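Competence damage-inducible protein A (Enterobacter cloacae subsp. cloacae, PDB 5VU3) is of unknown function but belongs to the CinA (competence-damaged protein) family, whose relatives include nicotinamide-nucleotide amidohydrolases. Local coordinates at residues V128-N133 and S141-S146. Residues are numbered along the deposited sequence; the frame is centred on the assembly and turned at random.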
ATOM      1  N   VAL A 128     -17.941   4.887   3.058  1.00 20.29           N
ATOM      2  CA  VAL A 128     -16.845   4.635   2.124  1.00 21.53           C
ATOM      3  C   VAL A 128     -17.398   4.572   0.705  1.00 20.31           C
ATOM      4  O   VAL A 128     -18.396   3.889   0.456  1.00 20.38           O
ATOM      5  CB  VAL A 128     -16.102   3.326   2.466  1.00 19.58           C
ATOM      6  CG1 VAL A 128     -14.884   3.167   1.592  1.00 16.60           C
ATOM      7  CG2 VAL A 128     -15.706   3.292   3.953  1.00 18.46           C
ATOM      8  N   CYS A 129     -16.740   5.262  -0.230  1.00 19.95           N
ATOM      9  CA  CYS A 129     -17.075   5.156  -1.646  1.00 18.52           C
ATOM     10  C   CYS A 129     -16.050   4.315  -2.401  1.00 15.33           C
ATOM     11  O   CYS A 129     -14.863   4.281  -2.063  1.00 18.95           O
ATOM     12  CB  CYS A 129     -17.197   6.533  -2.307  1.00 21.30           C
ATOM     13  SG  CYS A 129     -18.506   7.568  -1.628  1.00 22.05           S
ATOM     14  N   PHE A 130     -16.529   3.639  -3.442  1.00 16.98           N
ATOM     15  CA  PHE A 130     -15.737   2.701  -4.222  1.00 16.85           C
ATOM     16  C   PHE A 130     -15.883   3.016  -5.700  1.00 17.65           C
ATOM     17  O   PHE A 130     -16.964   3.392  -6.152  1.00 20.25           O
ATOM     18  CB  PHE A 130     -16.195   1.251  -3.976  1.00 17.37           C
ATOM     19  CG  PHE A 130     -16.078   0.814  -2.545  1.00 17.17           C
ATOM     20  CD1 PHE A 130     -17.072   1.109  -1.633  1.00 17.83           C
ATOM     21  CD2 PHE A 130     -14.967   0.103  -2.117  1.00 14.57           C
ATOM     22  CE1 PHE A 130     -16.958   0.707  -0.307  1.00 18.15           C
ATOM     23  CE2 PHE A 130     -14.846  -0.296  -0.801  1.00 17.99           C
ATOM     24  CZ  PHE A 130     -15.843  -0.003   0.102  1.00 17.77           C
ATOM     25  N   ALA A 131     -14.796   2.855  -6.451  1.00 18.69           N
ATOM     26  CA  ALA A 131     -14.854   2.884  -7.904  1.00 19.04           C
ATOM     27  C   ALA A 131     -14.135   1.658  -8.451  1.00 18.73           C
ATOM     28  O   ALA A 131     -13.052   1.292  -7.976  1.00 20.01           O
ATOM     29  CB  ALA A 131     -14.229   4.166  -8.488  1.00 17.63           C
ATOM     30  N   TRP A 132     -14.749   1.022  -9.446  1.00 18.82           N
ATOM     31  CA  TRP A 132     -14.113  -0.043 -10.209  1.00 21.74           C
ATOM     32  C   TRP A 132     -14.089   0.397 -11.666  1.00 21.87           C
ATOM     33  O   TRP A 132     -15.146   0.583 -12.276  1.00 26.48           O
ATOM     34  CB  TRP A 132     -14.856  -1.377 -10.062  1.00 22.65           C
ATOM     35  CG  TRP A 132     -15.050  -1.881  -8.645  1.00 20.63           C
ATOM     36  CD1 TRP A 132     -14.264  -2.783  -7.978  1.00 20.41           C
ATOM     37  CD2 TRP A 132     -16.111  -1.532  -7.742  1.00 19.07           C
ATOM     38  NE1 TRP A 132     -14.769  -3.009  -6.713  1.00 19.54           N
ATOM     39  CE2 TRP A 132     -15.907  -2.259  -6.550  1.00 20.32           C
ATOM     40  CE3 TRP A 132     -17.222  -0.685  -7.830  1.00 21.63           C
ATOM     41  CZ2 TRP A 132     -16.761  -2.149  -5.451  1.00 19.83           C
ATOM     42  CZ3 TRP A 132     -18.069  -0.579  -6.737  1.00 23.22           C
ATOM     43  CH2 TRP A 132     -17.837  -1.310  -5.568  1.00 22.89           C
ATOM     44  N   ASN A 133     -12.893   0.589 -12.208  1.00 27.04           N
ATOM     45  CA  ASN A 133     -12.695   0.936 -13.609  1.00 23.50           C
ATOM     46  C   ASN A 133     -12.167  -0.309 -14.311  1.00 25.71           C
ATOM     47  O   ASN A 133     -11.054  -0.766 -14.026  1.00 22.65           O
ATOM     48  CB  ASN A 133     -11.736   2.121 -13.748  1.00 21.69           C
ATOM     49  CG  ASN A 133     -11.548   2.561 -15.185  1.00 24.29           C
ATOM     50  OD1 ASN A 133     -11.462   1.732 -16.087  1.00 28.12           O
ATOM     51  ND2 ASN A 133     -11.458   3.872 -15.404  1.00 25.79           N
ATOM     52  N   SER A 141     -19.927   2.902  -5.968  1.00 19.31           N
ATOM     53  CA  SER A 141     -20.923   2.666  -4.933  1.00 22.29           C
ATOM     54  C   SER A 141     -20.567   3.469  -3.694  1.00 24.70           C
ATOM     55  O   SER A 141     -19.432   3.920  -3.517  1.00 26.05           O
ATOM     56  CB  SER A 141     -21.030   1.179  -4.583  1.00 25.97           C
ATOM     57  OG  SER A 141     -19.815   0.726  -4.035  1.00 34.08           O
ATOM     58  N   ARG A 142     -21.563   3.631  -2.830  1.00 23.70           N
ATOM     59  CA  ARG A 142     -21.431   4.351  -1.571  1.00 23.00           C
ATOM     60  C   ARG A 142     -21.969   3.445  -0.476  1.00 21.30           C
ATOM     61  O   ARG A 142     -23.120   3.008  -0.552  1.00 20.97           O
ATOM     62  CB  ARG A 142     -22.205   5.675  -1.614  1.00 25.84           C
ATOM     63  CG  ARG A 142     -22.252   6.410  -0.289  1.00 31.86           C
ATOM     64  CD  ARG A 142     -23.114   7.663  -0.397  1.00 40.64           C
ATOM     65  NE  ARG A 142     -22.398   8.746  -1.059  1.00 43.96           N
ATOM     66  CZ  ARG A 142     -21.677   9.663  -0.421  1.00 45.39           C
ATOM     67  NH1 ARG A 142     -21.585   9.632   0.903  1.00 43.14           N
ATOM     68  NH2 ARG A 142     -21.053  10.614  -1.109  1.00 43.48           N
ATOM     69  N   VAL A 143     -21.139   3.142   0.522  1.00 19.42           N
ATOM     70  CA  VAL A 143     -21.472   2.144   1.534  1.00 19.20           C
ATOM     71  C   VAL A 143     -21.246   2.724   2.922  1.00 20.93           C
ATOM     72  O   VAL A 143     -20.295   3.481   3.146  1.00 25.19           O
ATOM     73  CB  VAL A 143     -20.645   0.853   1.358  1.00 16.60           C
ATOM     74  CG1 VAL A 143     -21.064  -0.201   2.383  1.00 19.30           C
ATOM     75  CG2 VAL A 143     -20.781   0.306  -0.056  1.00 17.27           C
ATOM     76  N   LEU A 144     -22.128   2.372   3.856  1.00 21.79           N
ATOM     77  CA  LEU A 144     -21.928   2.655   5.269  1.00 18.70           C
ATOM     78  C   LEU A 144     -21.611   1.346   5.977  1.00 18.48           C
ATOM     79  O   LEU A 144     -22.445   0.435   5.990  1.00 19.32           O
ATOM     80  CB  LEU A 144     -23.162   3.305   5.886  1.00 22.87           C
ATOM     81  CG  LEU A 144     -23.062   3.471   7.400  1.00 27.07           C
ATOM     82  CD1 LEU A 144     -22.053   4.563   7.727  1.00 26.87           C
ATOM     83  CD2 LEU A 144     -24.418   3.801   8.011  1.00 26.89           C
ATOM     84  N   PHE A 145     -20.418   1.262   6.565  1.00 16.37           N
ATOM     85  CA  PHE A 145     -19.985   0.101   7.338  1.00 17.52           C
ATOM     86  C   PHE A 145     -20.098   0.381   8.835  1.00 20.75           C
ATOM     87  O   PHE A 145     -19.799   1.489   9.295  1.00 18.89           O
ATOM     88  CB  PHE A 145     -18.536  -0.261   7.014  1.00 15.49           C
ATOM     89  CG  PHE A 145     -18.307  -0.678   5.591  1.00 19.43           C
ATOM     90  CD1 PHE A 145     -18.574  -1.980   5.186  1.00 21.20           C
ATOM     91  CD2 PHE A 145     -17.806   0.229   4.659  1.00 20.17           C
ATOM     92  CE1 PHE A 145     -18.356  -2.374   3.877  1.00 20.74           C
ATOM     93  CE2 PHE A 145     -17.583  -0.153   3.350  1.00 17.78           C
ATOM     94  CZ  PHE A 145     -17.861  -1.459   2.955  1.00 18.55           C
ATOM     95  N   SER A 146     -20.489  -0.637   9.599  1.00 20.26           N
ATOM     96  CA  SER A 146     -20.558  -0.509  11.048  1.00 21.47           C
ATOM     97  C   SER A 146     -19.203  -0.821  11.686  1.00 21.08           C
ATOM     98  O   SER A 146     -18.315  -1.415  11.067  1.00 21.35           O
ATOM     99  CB  SER A 146     -21.625  -1.446  11.625  1.00 20.38           C
ATOM    100  OG  SER A 146     -21.220  -2.804  11.510  1.00 23.97           O
TER
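Val128 pairs with Val143 and Phe130 with Ser141 as the antiparallel hydrogen-bonded positions of a beta hairpin, the short strand axes passing 4.8 Å apart with their directions 150° from each other. Each pair closes a two-bond ring; the tightest bond, Val128 N to Val143 O, is 2.7 Å and nearly straight at 168°, while Ser141 N to Phe130 O stretches to 3.0 Å. Between them Cys129 faces Arg142 as a non-hydrogen-bonded pair, and the CA of Cys129 also makes a CA-H...O contact of 3.3 Å with Ser141 O.

On the face carrying Val128, Ser141 and Val143, the Phe130 and Phe145 rings meet. Phe145, just past the strand end, reaches back beside Val128, edge on, and brings its CE2 within 3.7 Å of Phe130 CZ; the two rings come from opposite directions and meet edge to edge, their planes steeply inclined. Phe145 CD2 lies 3.8 Å from Val128 CG2, and one of the ring's faces lies over Val143 CG1. Val143 turns its other methyl, CG2, obliquely to the Phe130 ring. With chi1 at 64°, Ser141 sets its hydroxyl between backbone N and carbonyl carbon, where OG sits at the Trp132 ring edge, 3.2 Å from CH2, and hydrogen-bonds to Tyr159 OH. On the other face, the Arg142 chain bends at chi3 and brings one guanidinium face over Cys129 SG, off centre, while NH2 makes a weak hydrogen bond to Val86 O.

This hairpin forms one margin of the five-stranded mixed sheet: strand 127-134 runs antiparallel to strand 106-112, and 137-144 is outermost within the chain. Helix 149-167 packs on the aromatic face, where Tyr159 meets Phe130 and Ser160 O accepts a bond from Trp132 NE1; helix 88-101 touches the opposite face through Val91 against Cys129.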